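Local coordinates for protein ribonucleoside triphosphate reductase (PDB 1L1L) that catalyses the reduction of ribonucleoside triphosphates to their 2'-deoxy counterparts as a monomeric, B12-dependent class II ribonucleotide reductase, at residues I505-Y510 with L665-F670; N487-G492 with F632-F637; V356-S361 with N380-K385; I651-S656 with L677-G682. All blocks are in the same frame, centred on the assembly; numbering follows the deposited sequence.

Contact 1 (I505-Y510 with L665-F670); sequences IKVPVY and LRQYRF
Gln667 reaches from the last turn of a helix to the strand 505-510 and donates one N-H of its NE2 to the backbone of Lys506. Gln667 NE2 lies 3.1 Å from Lys506 O. The donor does not sit on a carbonyl lone pair but stands 43° above the carbonyl plane. The other half of the amide works through water: water 1 donates to Lys506 O (2.8 Å) and to Gln667 OE1 (3.0 Å). Water 2 accepts from Lys506 N and makes a weak bond to the same OE1. The glutamine thus serves Lys506 O directly and through water 1, but Lys506 N only through water 2, by a weak link.

A chi1 of -167° sends its chain outward, and the extended shape beyond CG spans the gap. Ile505 lays its CD1 methyl 3.9 Å from Gln667 CG, an apolar flank for the glutamine's aliphatic part. Further along, Tyr668 and Pro508 meet head-on from the two segments, Tyr668 OH coming to 3.6 Å from Pro508 CD.

In the next shell, Ala633 of helix 628-641 touches both Pro508 and Tyr668, and Lys506 turns away to a salt bridge with Asp495. Here one strand of the antiparallel beta-hairpin 490-497/504-510 lies at the protein surface against the C-terminal end of helix 661-667, the connecting helix of a beta-alpha-beta unit.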
loop_
_atom_site.group_PDB
_atom_site.type_symbol
_atom_site.label_atom_id
_atom_site.label_comp_id
_atom_site.label_asym_id
_atom_site.label_seq_id
_atom_site.Cartn_x
_atom_site.Cartn_y
_atom_site.Cartn_z
ATOM N N ILE A 505 -29.464 -14.405 15.539
ATOM C CA ILE A 505 -28.435 -14.393 14.508
ATOM C C ILE A 505 -27.617 -15.680 14.518
ATOM O O ILE A 505 -27.683 -16.478 15.461
ATOM C CB ILE A 505 -27.464 -13.218 14.717
ATOM C CG1 ILE A 505 -26.869 -13.293 16.127
ATOM C CG2 ILE A 505 -28.191 -11.895 14.494
ATOM C CD1 ILE A 505 -25.831 -12.240 16.433
ATOM N N LYS A 506 -26.849 -15.871 13.453
ATOM C CA LYS A 506 -25.988 -17.036 13.333
ATOM C C LYS A 506 -24.573 -16.612 13.689
ATOM O O LYS A 506 -23.981 -15.780 13.010
ATOM C CB LYS A 506 -26.022 -17.571 11.903
ATOM C CG LYS A 506 -27.349 -18.190 11.498
ATOM C CD LYS A 506 -27.574 -19.485 12.251
ATOM C CE LYS A 506 -28.754 -20.257 11.695
ATOM N NZ LYS A 506 -28.742 -21.654 12.220
ATOM N N VAL A 507 -24.036 -17.170 14.764
ATOM C CA VAL A 507 -22.681 -16.846 15.176
ATOM C C VAL A 507 -21.768 -17.991 14.744
ATOM O O VAL A 507 -22.180 -19.154 14.716
ATOM C CB VAL A 507 -22.591 -16.645 16.702
ATOM C CG1 VAL A 507 -21.142 -16.471 17.127
ATOM C CG2 VAL A 507 -23.397 -15.422 17.100
ATOM N N PRO A 508 -20.516 -17.671 14.390
ATOM C CA PRO A 508 -19.558 -18.686 13.954
ATOM C C PRO A 508 -18.930 -19.481 15.090
ATOM O O PRO A 508 -18.797 -18.988 16.208
ATOM C CB PRO A 508 -18.518 -17.859 13.210
ATOM C CG PRO A 508 -18.474 -16.600 14.040
ATOM C CD PRO A 508 -19.950 -16.316 14.228
ATOM N N VAL A 509 -18.554 -20.719 14.790
ATOM C CA VAL A 509 -17.879 -21.579 15.757
ATOM C C VAL A 509 -16.467 -21.718 15.204
ATOM O O VAL A 509 -16.267 -22.223 14.095
ATOM C CB VAL A 509 -18.530 -22.974 15.848
ATOM C CG1 VAL A 509 -17.843 -23.800 16.927
ATOM C CG2 VAL A 509 -20.005 -22.837 16.151
ATOM N N TYR A 510 -15.491 -21.246 15.968
ATOM C CA TYR A 510 -14.104 -21.296 15.541
ATOM C C TYR A 510 -13.383 -22.523 16.053
ATOM O O TYR A 510 -13.672 -23.023 17.146
ATOM C CB TYR A 510 -13.347 -20.069 16.039
ATOM C CG TYR A 510 -13.868 -18.760 15.519
ATOM C CD1 TYR A 510 -13.939 -18.507 14.147
ATOM C CD2 TYR A 510 -14.274 -17.757 16.403
ATOM C CE1 TYR A 510 -14.400 -17.275 13.668
ATOM C CE2 TYR A 510 -14.732 -16.535 15.941
ATOM C CZ TYR A 510 -14.792 -16.296 14.575
ATOM O OH TYR A 510 -15.226 -15.073 14.126
ATOM N N LEU A 665 -23.037 -6.311 8.418
ATOM C CA LEU A 665 -22.351 -5.111 8.877
ATOM C C LEU A 665 -22.852 -4.778 10.289
ATOM O O LEU A 665 -22.073 -4.418 11.181
ATOM C CB LEU A 665 -22.619 -3.932 7.928
ATOM C CG LEU A 665 -21.883 -4.012 6.583
ATOM C CD1 LEU A 665 -22.455 -3.005 5.583
ATOM C CD2 LEU A 665 -20.387 -3.773 6.830
ATOM N N ARG A 666 -24.159 -4.909 10.498
ATOM C CA ARG A 666 -24.713 -4.624 11.816
ATOM C C ARG A 666 -24.222 -5.663 12.816
ATOM O O ARG A 666 -23.795 -5.328 13.924
ATOM C CB ARG A 666 -26.247 -4.627 11.775
ATOM C CG ARG A 666 -26.856 -3.528 10.908
ATOM C CD ARG A 666 -28.293 -3.224 11.330
ATOM N NE ARG A 666 -29.096 -4.435 11.480
ATOM C CZ ARG A 666 -29.539 -5.174 10.466
ATOM N NH1 ARG A 666 -29.263 -4.827 9.217
ATOM N NH2 ARG A 666 -30.254 -6.267 10.702
ATOM N N GLN A 667 -24.263 -6.927 12.422
ATOM C CA GLN A 667 -23.840 -7.990 13.325
ATOM C C GLN A 667 -22.444 -7.800 13.897
ATOM O O GLN A 667 -22.222 -8.037 15.080
ATOM C CB GLN A 667 -23.910 -9.355 12.634
ATOM C CG GLN A 667 -23.790 -10.505 13.625
ATOM C CD GLN A 667 -23.800 -11.868 12.971
ATOM O OE1 GLN A 667 -24.462 -12.080 11.949
ATOM N NE2 GLN A 667 -23.081 -12.815 13.574
ATOM N N TYR A 668 -21.499 -7.370 13.068
ATOM C CA TYR A 668 -20.132 -7.196 13.537
ATOM C C TYR A 668 -19.728 -5.775 13.928
ATOM O O TYR A 668 -18.537 -5.462 13.995
ATOM C CB TYR A 668 -19.157 -7.749 12.491
ATOM C CG TYR A 668 -19.232 -9.257 12.347
ATOM C CD1 TYR A 668 -20.132 -9.858 11.469
ATOM C CD2 TYR A 668 -18.417 -10.083 13.118
ATOM C CE1 TYR A 668 -20.220 -11.257 11.363
ATOM C CE2 TYR A 668 -18.494 -11.469 13.022
ATOM C CZ TYR A 668 -19.393 -12.049 12.148
ATOM O OH TYR A 668 -19.452 -13.419 12.067
ATOM N N ARG A 669 -20.714 -4.930 14.223
ATOM C CA ARG A 669 -20.437 -3.547 14.591
ATOM C C ARG A 669 -19.593 -3.407 15.852
ATOM O O ARG A 669 -19.063 -2.326 16.131
ATOM C CB ARG A 669 -21.751 -2.752 14.731
ATOM C CG ARG A 669 -22.668 -3.191 15.864
ATOM C CD ARG A 669 -24.012 -2.465 15.790
ATOM N NE ARG A 669 -24.848 -2.740 16.955
ATOM C CZ ARG A 669 -25.432 -3.909 17.204
ATOM N NH1 ARG A 669 -25.282 -4.927 16.365
ATOM N NH2 ARG A 669 -26.154 -4.070 18.308
ATOM N N PHE A 670 -19.450 -4.484 16.616
ATOM C CA PHE A 670 -18.645 -4.406 17.833
ATOM C C PHE A 670 -17.262 -5.042 17.667
ATOM O O PHE A 670 -16.462 -5.066 18.615
ATOM C CB PHE A 670 -19.374 -5.080 19.006
ATOM C CG PHE A 670 -20.724 -4.489 19.314
ATOM C CD1 PHE A 670 -21.887 -5.210 19.053
ATOM C CD2 PHE A 670 -20.834 -3.213 19.871
ATOM C CE1 PHE A 670 -23.141 -4.670 19.344
ATOM C CE2 PHE A 670 -22.077 -2.665 20.162
ATOM C CZ PHE A 670 -23.235 -3.391 19.901
HETATM O O HOH W 1 -23.350 -14.550 10.629
HETATM O O HOH W 2 -27.309 -13.788 11.283
#

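Contact 2 (N487-G492 with F632-F637)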
loop_
_atom_site.group_PDB
_atom_site.type_symbol
_atom_site.label_atom_id
_atom_site.label_comp_id
_atom_site.label_asym_id
_atom_site.label_seq_id
_atom_site.Cartn_x
_atom_site.Cartn_y
_atom_site.Cartn_z
ATOM N N ASN A 487 -9.274 -28.228 8.257
ATOM C CA ASN A 487 -10.513 -27.523 7.946
ATOM C C ASN A 487 -10.326 -26.014 8.089
ATOM O O ASN A 487 -9.268 -25.549 8.497
ATOM C CB ASN A 487 -11.630 -27.983 8.887
ATOM C CG ASN A 487 -11.255 -27.826 10.351
ATOM O OD1 ASN A 487 -10.429 -28.574 10.875
ATOM N ND2 ASN A 487 -11.851 -26.840 11.014
ATOM N N ARG A 488 -11.370 -25.259 7.763
ATOM C CA ARG A 488 -11.315 -23.804 7.853
ATOM C C ARG A 488 -11.624 -23.316 9.268
ATOM O O ARG A 488 -12.478 -23.891 9.955
ATOM C CB ARG A 488 -12.291 -23.195 6.845
ATOM C CG ARG A 488 -12.001 -23.632 5.412
ATOM C CD ARG A 488 -12.806 -22.831 4.415
ATOM N NE ARG A 488 -14.241 -22.974 4.630
ATOM C CZ ARG A 488 -14.940 -24.061 4.327
ATOM N NH1 ARG A 488 -14.337 -25.116 3.790
ATOM N NH2 ARG A 488 -16.244 -24.087 4.555
ATOM N N VAL A 489 -10.930 -22.259 9.691
ATOM C CA VAL A 489 -11.103 -21.695 11.030
ATOM C C VAL A 489 -12.563 -21.664 11.473
ATOM O O VAL A 489 -12.861 -21.832 12.654
ATOM C CB VAL A 489 -10.499 -20.268 11.131
ATOM C CG1 VAL A 489 -11.352 -19.264 10.353
ATOM C CG2 VAL A 489 -10.385 -19.868 12.587
ATOM N N VAL A 490 -13.475 -21.447 10.531
ATOM C CA VAL A 490 -14.894 -21.439 10.860
ATOM C C VAL A 490 -15.442 -22.840 10.566
ATOM O O VAL A 490 -15.652 -23.208 9.409
ATOM C CB VAL A 490 -15.670 -20.389 10.026
ATOM C CG1 VAL A 490 -17.141 -20.392 10.416
ATOM C CG2 VAL A 490 -15.076 -19.010 10.249
ATOM N N THR A 491 -15.669 -23.614 11.624
ATOM C CA THR A 491 -16.171 -24.981 11.506
ATOM C C THR A 491 -17.687 -25.077 11.363
ATOM O O THR A 491 -18.222 -26.130 10.995
ATOM C CB THR A 491 -15.729 -25.821 12.717
ATOM O OG1 THR A 491 -16.241 -25.237 13.927
ATOM C CG2 THR A 491 -14.215 -25.864 12.792
ATOM N N GLY A 492 -18.377 -23.979 11.652
ATOM C CA GLY A 492 -19.827 -23.957 11.540
ATOM C C GLY A 492 -20.454 -22.778 12.264
ATOM O O GLY A 492 -19.752 -21.888 12.752
ATOM N N PHE A 632 -16.981 -12.793 6.808
ATOM C CA PHE A 632 -17.045 -11.851 7.928
ATOM C C PHE A 632 -16.471 -12.518 9.185
ATOM O O PHE A 632 -15.614 -11.945 9.875
ATOM C CB PHE A 632 -18.497 -11.436 8.191
ATOM C CG PHE A 632 -18.895 -10.155 7.520
ATOM C CD1 PHE A 632 -18.719 -8.932 8.167
ATOM C CD2 PHE A 632 -19.470 -10.168 6.256
ATOM C CE1 PHE A 632 -19.123 -7.734 7.560
ATOM C CE2 PHE A 632 -19.876 -8.978 5.645
ATOM C CZ PHE A 632 -19.703 -7.763 6.298
ATOM N N ALA A 633 -16.939 -13.734 9.478
ATOM C CA ALA A 633 -16.468 -14.468 10.654
ATOM C C ALA A 633 -14.961 -14.678 10.628
ATOM O O ALA A 633 -14.297 -14.573 11.660
ATOM C CB ALA A 633 -17.169 -15.823 10.759
ATOM N N THR A 634 -14.416 -14.962 9.450
ATOM C CA THR A 634 -12.978 -15.185 9.338
ATOM C C THR A 634 -12.197 -13.906 9.637
ATOM O O THR A 634 -11.203 -13.939 10.362
ATOM C CB THR A 634 -12.616 -15.708 7.938
ATOM O OG1 THR A 634 -13.351 -16.910 7.682
ATOM C CG2 THR A 634 -11.139 -15.988 7.838
ATOM N N GLN A 635 -12.639 -12.777 9.080
ATOM C CA GLN A 635 -11.970 -11.515 9.347
ATOM C C GLN A 635 -12.078 -11.203 10.840
ATOM O O GLN A 635 -11.118 -10.755 11.459
ATOM C CB GLN A 635 -12.607 -10.377 8.529
ATOM C CG GLN A 635 -12.222 -8.971 8.999
ATOM C CD GLN A 635 -12.915 -7.862 8.197
ATOM O OE1 GLN A 635 -14.106 -7.948 7.904
ATOM N NE2 GLN A 635 -12.173 -6.816 7.860
ATOM N N ALA A 636 -13.252 -11.447 11.411
ATOM C CA ALA A 636 -13.494 -11.183 12.833
ATOM C C ALA A 636 -12.578 -12.013 13.726
ATOM O O ALA A 636 -12.110 -11.540 14.765
ATOM C CB ALA A 636 -14.952 -11.466 13.179
ATOM N N PHE A 637 -12.336 -13.253 13.322
ATOM C CA PHE A 637 -11.474 -14.139 14.088
ATOM C C PHE A 637 -10.095 -13.509 14.220
ATOM O O PHE A 637 -9.576 -13.333 15.328
ATOM C CB PHE A 637 -11.353 -15.506 13.395
ATOM C CG PHE A 637 -10.453 -16.469 14.117
ATOM C CD1 PHE A 637 -10.927 -17.211 15.191
ATOM C CD2 PHE A 637 -9.122 -16.611 13.738
ATOM C CE1 PHE A 637 -10.092 -18.083 15.882
ATOM C CE2 PHE A 637 -8.269 -17.483 14.424
ATOM C CZ PHE A 637 -8.755 -18.220 15.496
#
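Val489 and Val490, at the start of the beta-hairpin 490-497/504-510, press into one side of helix 628-641. Val489 has near-helical backbone angles just ahead of the strand, a local bend that lets two successive valines both point at the helix, where a straight strand would send them to opposite faces.

From CB of Val489 the two branches part company. CG2, the branch opposite the backbone nitrogen, runs to the Phe637 ring and ends almost exactly over its centre: the methyl carbon is 3.5 Å from the ring centroid and only 2° off the ring normal, a CH-pi contact in which all six ring carbons are nearly equidistant. CG1 goes the other way, to Thr634, where it lies 4.1 Å from both CG2 and OG1. A beta-branched residue suits the place because its forked tip fills two sites at once.

In Phe637, chi1 of 179° carries the ring toward the hairpin and chi2 of 82° turns its face to Val489; Tyr510, Tyr641, Ala514 and Ile515 also pack round the ring. Ala633 and Phe637 are one turn apart, with Thr634 beside Ala633 on the same side of the helix. Small Ala633 lets the hairpin come close. Thr634 can tolerate methyl groups beside its hydroxyl, since OG1 is hydrogen-bonded to Glu630 O within the helix. Against these two residues lies the CG2 methyl of Val490, 3.8 Å from Ala633 CB and 3.7 Å from Thr634 OG1.

Contact 3 (V356-S361 with N380-K385)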
loop_
_atom_site.group_PDB
_atom_site.type_symbol
_atom_site.label_atom_id
_atom_site.label_comp_id
_atom_site.label_asym_id
_atom_site.label_seq_id
_atom_site.Cartn_x
_atom_site.Cartn_y
_atom_site.Cartn_z
ATOM N N VAL A 356 -17.533 5.499 11.181
ATOM C CA VAL A 356 -18.685 5.135 11.996
ATOM C C VAL A 356 -18.211 4.763 13.391
ATOM O O VAL A 356 -17.020 4.822 13.686
ATOM C CB VAL A 356 -19.452 3.918 11.419
ATOM C CG1 VAL A 356 -19.907 4.199 10.013
ATOM C CG2 VAL A 356 -18.566 2.666 11.462
ATOM N N ASP A 357 -19.157 4.416 14.255
ATOM C CA ASP A 357 -18.851 3.964 15.605
ATOM C C ASP A 357 -19.799 2.799 15.849
ATOM O O ASP A 357 -20.703 2.567 15.044
ATOM C CB ASP A 357 -19.067 5.067 16.647
ATOM C CG ASP A 357 -20.468 5.632 16.623
ATOM O OD1 ASP A 357 -21.428 4.850 16.488
ATOM O OD2 ASP A 357 -20.606 6.866 16.753
ATOM N N SER A 358 -19.601 2.071 16.943
ATOM C CA SER A 358 -20.435 0.909 17.248
ATOM C C SER A 358 -21.901 1.257 17.461
ATOM O O SER A 358 -22.774 0.415 17.271
ATOM C CB SER A 358 -19.885 0.175 18.476
ATOM O OG SER A 358 -18.564 -0.280 18.222
ATOM N N ALA A 359 -22.167 2.498 17.848
ATOM C CA ALA A 359 -23.533 2.954 18.076
ATOM C C ALA A 359 -24.269 3.151 16.752
ATOM O O ALA A 359 -25.501 3.136 16.705
ATOM C CB ALA A 359 -23.516 4.256 18.859
ATOM N N PHE A 360 -23.504 3.330 15.678
ATOM C CA PHE A 360 -24.063 3.538 14.344
ATOM C C PHE A 360 -24.829 2.315 13.835
ATOM O O PHE A 360 -24.413 1.177 14.041
ATOM C CB PHE A 360 -22.935 3.878 13.362
ATOM C CG PHE A 360 -23.403 4.166 11.973
ATOM C CD1 PHE A 360 -24.096 5.341 11.687
ATOM C CD2 PHE A 360 -23.136 3.275 10.940
ATOM C CE1 PHE A 360 -24.514 5.628 10.382
ATOM C CE2 PHE A 360 -23.548 3.549 9.633
ATOM C CZ PHE A 360 -24.240 4.731 9.353
ATOM N N SER A 361 -25.947 2.555 13.161
ATOM C CA SER A 361 -26.749 1.460 12.626
ATOM C C SER A 361 -27.368 1.806 11.271
ATOM O O SER A 361 -28.114 1.002 10.699
ATOM C CB SER A 361 -27.852 1.082 13.619
ATOM O OG SER A 361 -28.717 2.180 13.854
ATOM N N ASN A 380 -14.309 2.037 11.542
ATOM C CA ASN A 380 -14.829 2.289 12.879
ATOM C C ASN A 380 -13.718 2.893 13.735
ATOM O O ASN A 380 -12.894 2.164 14.311
ATOM C CB ASN A 380 -15.338 0.992 13.516
ATOM C CG ASN A 380 -16.113 1.243 14.796
ATOM O OD1 ASN A 380 -15.708 2.049 15.626
ATOM N ND2 ASN A 380 -17.227 0.543 14.965
ATOM N N LEU A 381 -13.690 4.222 13.803
ATOM C CA LEU A 381 -12.675 4.941 14.571
ATOM C C LEU A 381 -12.807 4.671 16.070
ATOM O O LEU A 381 -11.816 4.666 16.809
ATOM C CB LEU A 381 -12.783 6.447 14.283
ATOM C CG LEU A 381 -12.434 6.858 12.845
ATOM C CD1 LEU A 381 -12.752 8.332 12.615
ATOM C CD2 LEU A 381 -10.953 6.585 12.598
ATOM N N ASP A 382 -14.041 4.439 16.500
ATOM C CA ASP A 382 -14.374 4.138 17.889
ATOM C C ASP A 382 -13.586 2.906 18.352
ATOM O O ASP A 382 -12.786 2.980 19.287
ATOM C CB ASP A 382 -15.883 3.857 17.989
ATOM C CG ASP A 382 -16.351 3.634 19.414
ATOM O OD1 ASP A 382 -17.508 3.182 19.590
ATOM O OD2 ASP A 382 -15.573 3.916 20.349
ATOM N N LEU A 383 -13.820 1.779 17.690
ATOM C CA LEU A 383 -13.127 0.535 18.025
ATOM C C LEU A 383 -11.620 0.629 17.800
ATOM O O LEU A 383 -10.836 0.018 18.535
ATOM C CB LEU A 383 -13.668 -0.622 17.182
ATOM C CG LEU A 383 -15.088 -1.123 17.431
ATOM C CD1 LEU A 383 -15.409 -2.209 16.422
ATOM C CD2 LEU A 383 -15.221 -1.655 18.849
ATOM N N SER A 384 -11.217 1.379 16.773
ATOM C CA SER A 384 -9.805 1.531 16.428
ATOM C C SER A 384 -9.011 2.261 17.496
ATOM O O SER A 384 -7.841 1.965 17.714
ATOM C CB SER A 384 -9.651 2.272 15.094
ATOM O OG SER A 384 -10.157 1.511 14.012
ATOM N N LYS A 385 -9.641 3.222 18.159
ATOM C CA LYS A 385 -8.951 3.974 19.199
ATOM C C LYS A 385 -9.019 3.309 20.568
ATOM O O LYS A 385 -8.174 3.570 21.419
ATOM C CB LYS A 385 -9.522 5.394 19.302
ATOM C CG LYS A 385 -9.199 6.272 18.109
ATOM C CD LYS A 385 -9.647 7.712 18.305
ATOM C CE LYS A 385 -11.153 7.846 18.200
ATOM N NZ LYS A 385 -11.571 9.287 18.222
#
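Val356 and Asn380 form a parallel beta bridge at the ends of two neighbouring strands, 350-356 and 377-380, which helix 363-373 connects in a beta-alpha-beta unit. Here both strands give way: the first to a type I turn from Asp357 to Phe360, the second to helix 381-386. Across the two segments the bridge rests on a weak bond from Leu381 N to Val356 O and a CA-H...O contact from Asn380 CA to the same oxygen, at 3.4 Å; Val356 is also backbone-bonded to Val379.

Asn380 is the N-cap of the new helix. Its chi1 of -170° swings the amide back over the helix start, and OD1 accepts from Leu383 N at 2.8 Å. The bond is straight at the hydrogen (171°), though Leu383 N stands above the plane of the Asn380 amide carbonyl. Asparagine suits the place because its short side chain can satisfy an amide of the first turn, which lacks a carbonyl partner. Asn380 ND2 lies 3.5 Å from Asp357 C; Ser358 N, bonded to that carbon, is also a donor and does not bond to ND2.

Asp382 lies alongside Asp357, the CB atoms 3.7 Å apart, while the nearest carboxylate oxygens, both OD1, stay 5.3 Å from each other. The first turn of a helix probably favours the negative charge of Asp382, and the turn amide of Phe360 makes a weak bond to Asp357 OD1. Small Ser358 fits beside Asn380 and Leu383: its hydroxyl is satisfied by Arg669 O, and the same OG rests 3.7 Å from Leu383 CG.

Contact 4 (I651-S656 with L677-G682); sequences ITFQDS and LLPYFG
Gln654 runs along Tyr680, and Gln654 NE2 stands over one face of the Tyr680 ring, 3.3 Å from Tyr680 CG, the amide tilted 45° to the ring plane. The glutamine gets there by folding back at chi2, which turns its tip to the ring although CB starts out pointing away. Thr652 meets the same ring differently: its OG1 comes to the rim near the ring plane, 3.8 Å from Tyr680 CD2.

Phe653 and Pro679 also run alongside each other. Pro679 CA sits over the phenyl face, 4.0 Å from the centroid of the Phe653 ring and 16° off the normal, in a CH-pi contact, while Phe653 CZ touches Pro679 CG. Setting Phe653 CG between its own backbone N and carbonyl carbon (chi1 57°) folds the ring over the neighbouring strand, where Val661 and Ile370 also meet it.

Between these two groups runs the parallel ladder of a beta-alpha-beta crossover, strand 650-653, helix 661-667 and strand 674-679. Leu678 N donates to Ile651 O at 2.8 Å, and Phe653 N gives Leu678 O a weak bond. Proline is acceptable as Pro679 because the ladder to 651-653 draws on the N-H of Leu678 instead. On the face bearing Ile651 and Leu677, the branched Ile651 CB packs 3.9 Å from Leu677 CG, with helix 628-641 lying against the isoleucine.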
loop_
_atom_site.group_PDB
_atom_site.type_symbol
_atom_site.label_atom_id
_atom_site.label_comp_id
_atom_site.label_asym_id
_atom_site.label_seq_id
_atom_site.Cartn_x
_atom_site.Cartn_y
_atom_site.Cartn_z
ATOM N N ILE A 651 -14.228 -8.585 1.185
ATOM C CA ILE A 651 -15.272 -9.588 1.299
ATOM C C ILE A 651 -16.085 -9.525 0.003
ATOM O O ILE A 651 -16.669 -8.488 -0.326
ATOM C CB ILE A 651 -16.178 -9.315 2.510
ATOM C CG1 ILE A 651 -15.355 -9.423 3.801
ATOM C CG2 ILE A 651 -17.335 -10.302 2.524
ATOM C CD1 ILE A 651 -16.110 -9.057 5.057
ATOM N N THR A 652 -16.085 -10.629 -0.738
ATOM C CA THR A 652 -16.802 -10.728 -2.002
ATOM C C THR A 652 -18.070 -11.557 -1.808
ATOM O O THR A 652 -18.075 -12.559 -1.085
ATOM C CB THR A 652 -15.929 -11.390 -3.089
ATOM O OG1 THR A 652 -15.462 -12.658 -2.616
ATOM C CG2 THR A 652 -14.733 -10.510 -3.425
ATOM N N PHE A 653 -19.146 -11.137 -2.464
ATOM C CA PHE A 653 -20.418 -11.823 -2.335
ATOM C C PHE A 653 -21.138 -11.908 -3.676
ATOM O O PHE A 653 -20.878 -11.114 -4.577
ATOM C CB PHE A 653 -21.293 -11.076 -1.315
ATOM C CG PHE A 653 -21.528 -9.625 -1.660
ATOM C CD1 PHE A 653 -22.683 -9.231 -2.339
ATOM C CD2 PHE A 653 -20.582 -8.657 -1.330
ATOM C CE1 PHE A 653 -22.888 -7.896 -2.681
ATOM C CE2 PHE A 653 -20.772 -7.322 -1.668
ATOM C CZ PHE A 653 -21.929 -6.936 -2.346
ATOM N N GLN A 654 -22.032 -12.886 -3.801
ATOM C CA GLN A 654 -22.818 -13.063 -5.016
ATOM C C GLN A 654 -24.018 -12.125 -4.873
ATOM O O GLN A 654 -24.362 -11.723 -3.766
ATOM C CB GLN A 654 -23.328 -14.504 -5.132
ATOM C CG GLN A 654 -22.298 -15.597 -4.867
ATOM C CD GLN A 654 -21.157 -15.607 -5.871
ATOM O OE1 GLN A 654 -21.378 -15.549 -7.082
ATOM N NE2 GLN A 654 -19.926 -15.694 -5.369
ATOM N N ASP A 655 -24.660 -11.775 -5.979
ATOM C CA ASP A 655 -25.817 -10.891 -5.888
ATOM C C ASP A 655 -26.909 -11.522 -5.027
ATOM O O ASP A 655 -27.686 -10.818 -4.385
ATOM C CB ASP A 655 -26.365 -10.575 -7.279
ATOM C CG ASP A 655 -26.087 -11.676 -8.274
ATOM O OD1 ASP A 655 -26.389 -12.855 -7.968
ATOM O OD2 ASP A 655 -25.566 -11.354 -9.366
ATOM N N SER A 656 -26.956 -12.850 -5.014
ATOM C CA SER A 656 -27.949 -13.570 -4.225
ATOM C C SER A 656 -27.640 -13.460 -2.731
ATOM O O SER A 656 -28.389 -13.971 -1.896
ATOM C CB SER A 656 -27.983 -15.041 -4.639
ATOM O OG SER A 656 -26.749 -15.679 -4.354
ATOM N N LEU A 677 -16.211 -4.415 1.081
ATOM C CA LEU A 677 -16.960 -5.446 0.382
ATOM C C LEU A 677 -16.999 -5.155 -1.113
ATOM O O LEU A 677 -16.886 -4.005 -1.531
ATOM C CB LEU A 677 -18.390 -5.536 0.934
ATOM C CG LEU A 677 -18.634 -6.314 2.233
ATOM C CD1 LEU A 677 -17.933 -5.642 3.396
ATOM C CD2 LEU A 677 -20.125 -6.385 2.489
ATOM N N LEU A 678 -17.145 -6.204 -1.916
ATOM C CA LEU A 678 -17.189 -6.043 -3.362
ATOM C C LEU A 678 -18.036 -7.133 -4.007
ATOM O O LEU A 678 -17.845 -8.325 -3.751
ATOM C CB LEU A 678 -15.766 -6.083 -3.944
ATOM C CG LEU A 678 -15.640 -5.640 -5.403
ATOM C CD1 LEU A 678 -16.020 -4.167 -5.508
ATOM C CD2 LEU A 678 -14.221 -5.856 -5.907
ATOM N N PRO A 679 -19.003 -6.740 -4.849
ATOM C CA PRO A 679 -19.831 -7.765 -5.486
ATOM C C PRO A 679 -18.937 -8.755 -6.231
ATOM O O PRO A 679 -18.126 -8.347 -7.066
ATOM C CB PRO A 679 -20.699 -6.958 -6.447
ATOM C CG PRO A 679 -20.840 -5.657 -5.755
ATOM C CD PRO A 679 -19.447 -5.389 -5.231
ATOM N N TYR A 680 -19.067 -10.041 -5.919
ATOM C CA TYR A 680 -18.271 -11.053 -6.599
ATOM C C TYR A 680 -18.590 -10.956 -8.083
ATOM O O TYR A 680 -19.542 -11.562 -8.569
ATOM C CB TYR A 680 -18.609 -12.457 -6.084
ATOM C CG TYR A 680 -17.728 -13.551 -6.667
ATOM C CD1 TYR A 680 -18.069 -14.190 -7.861
ATOM C CD2 TYR A 680 -16.539 -13.923 -6.039
ATOM C CE1 TYR A 680 -17.247 -15.180 -8.418
ATOM C CE2 TYR A 680 -15.704 -14.910 -6.589
ATOM C CZ TYR A 680 -16.066 -15.531 -7.777
ATOM O OH TYR A 680 -15.256 -16.499 -8.324
ATOM N N PHE A 681 -17.792 -10.173 -8.798
ATOM C CA PHE A 681 -17.999 -9.989 -10.225
ATOM C C PHE A 681 -17.473 -11.191 -11.008
ATOM O O PHE A 681 -17.550 -12.335 -10.541
ATOM C CB PHE A 681 -17.311 -8.706 -10.690
ATOM N N GLY A 682 -16.948 -10.926 -12.201
ATOM C CA GLY A 682 -16.429 -11.993 -13.037
ATOM C C GLY A 682 -17.148 -12.067 -14.372
ATOM O O GLY A 682 -16.549 -11.822 -15.421
#

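Contacts 1 and 2 hold the same hairpin, one on each strand, with centres about 11 Å apart; Tyr510 OH reaches Ala633 O at 2.7 Å. Contact 1 meets contact 3 where Arg669 O approaches Ser358 OG (3.0 Å), their centres about 16 Å apart. Contacts 2 and 4 touch through Phe632 CD2 and Ile651 CD1 at 3.7 Å. Contacts 3 and 4, centres about 24 Å apart, belong to one seven-stranded mixed sheet, consistent with part of the enzyme's ten-stranded alpha-beta barrel. The sheet ends at strand 650-653 of contact 4 and, on the other edge, at 119-123, which begins with Cys119; its disulfide with Cys419 is probably the redox-active pair of substrate reduction, as in ribonucleotide reductases generally.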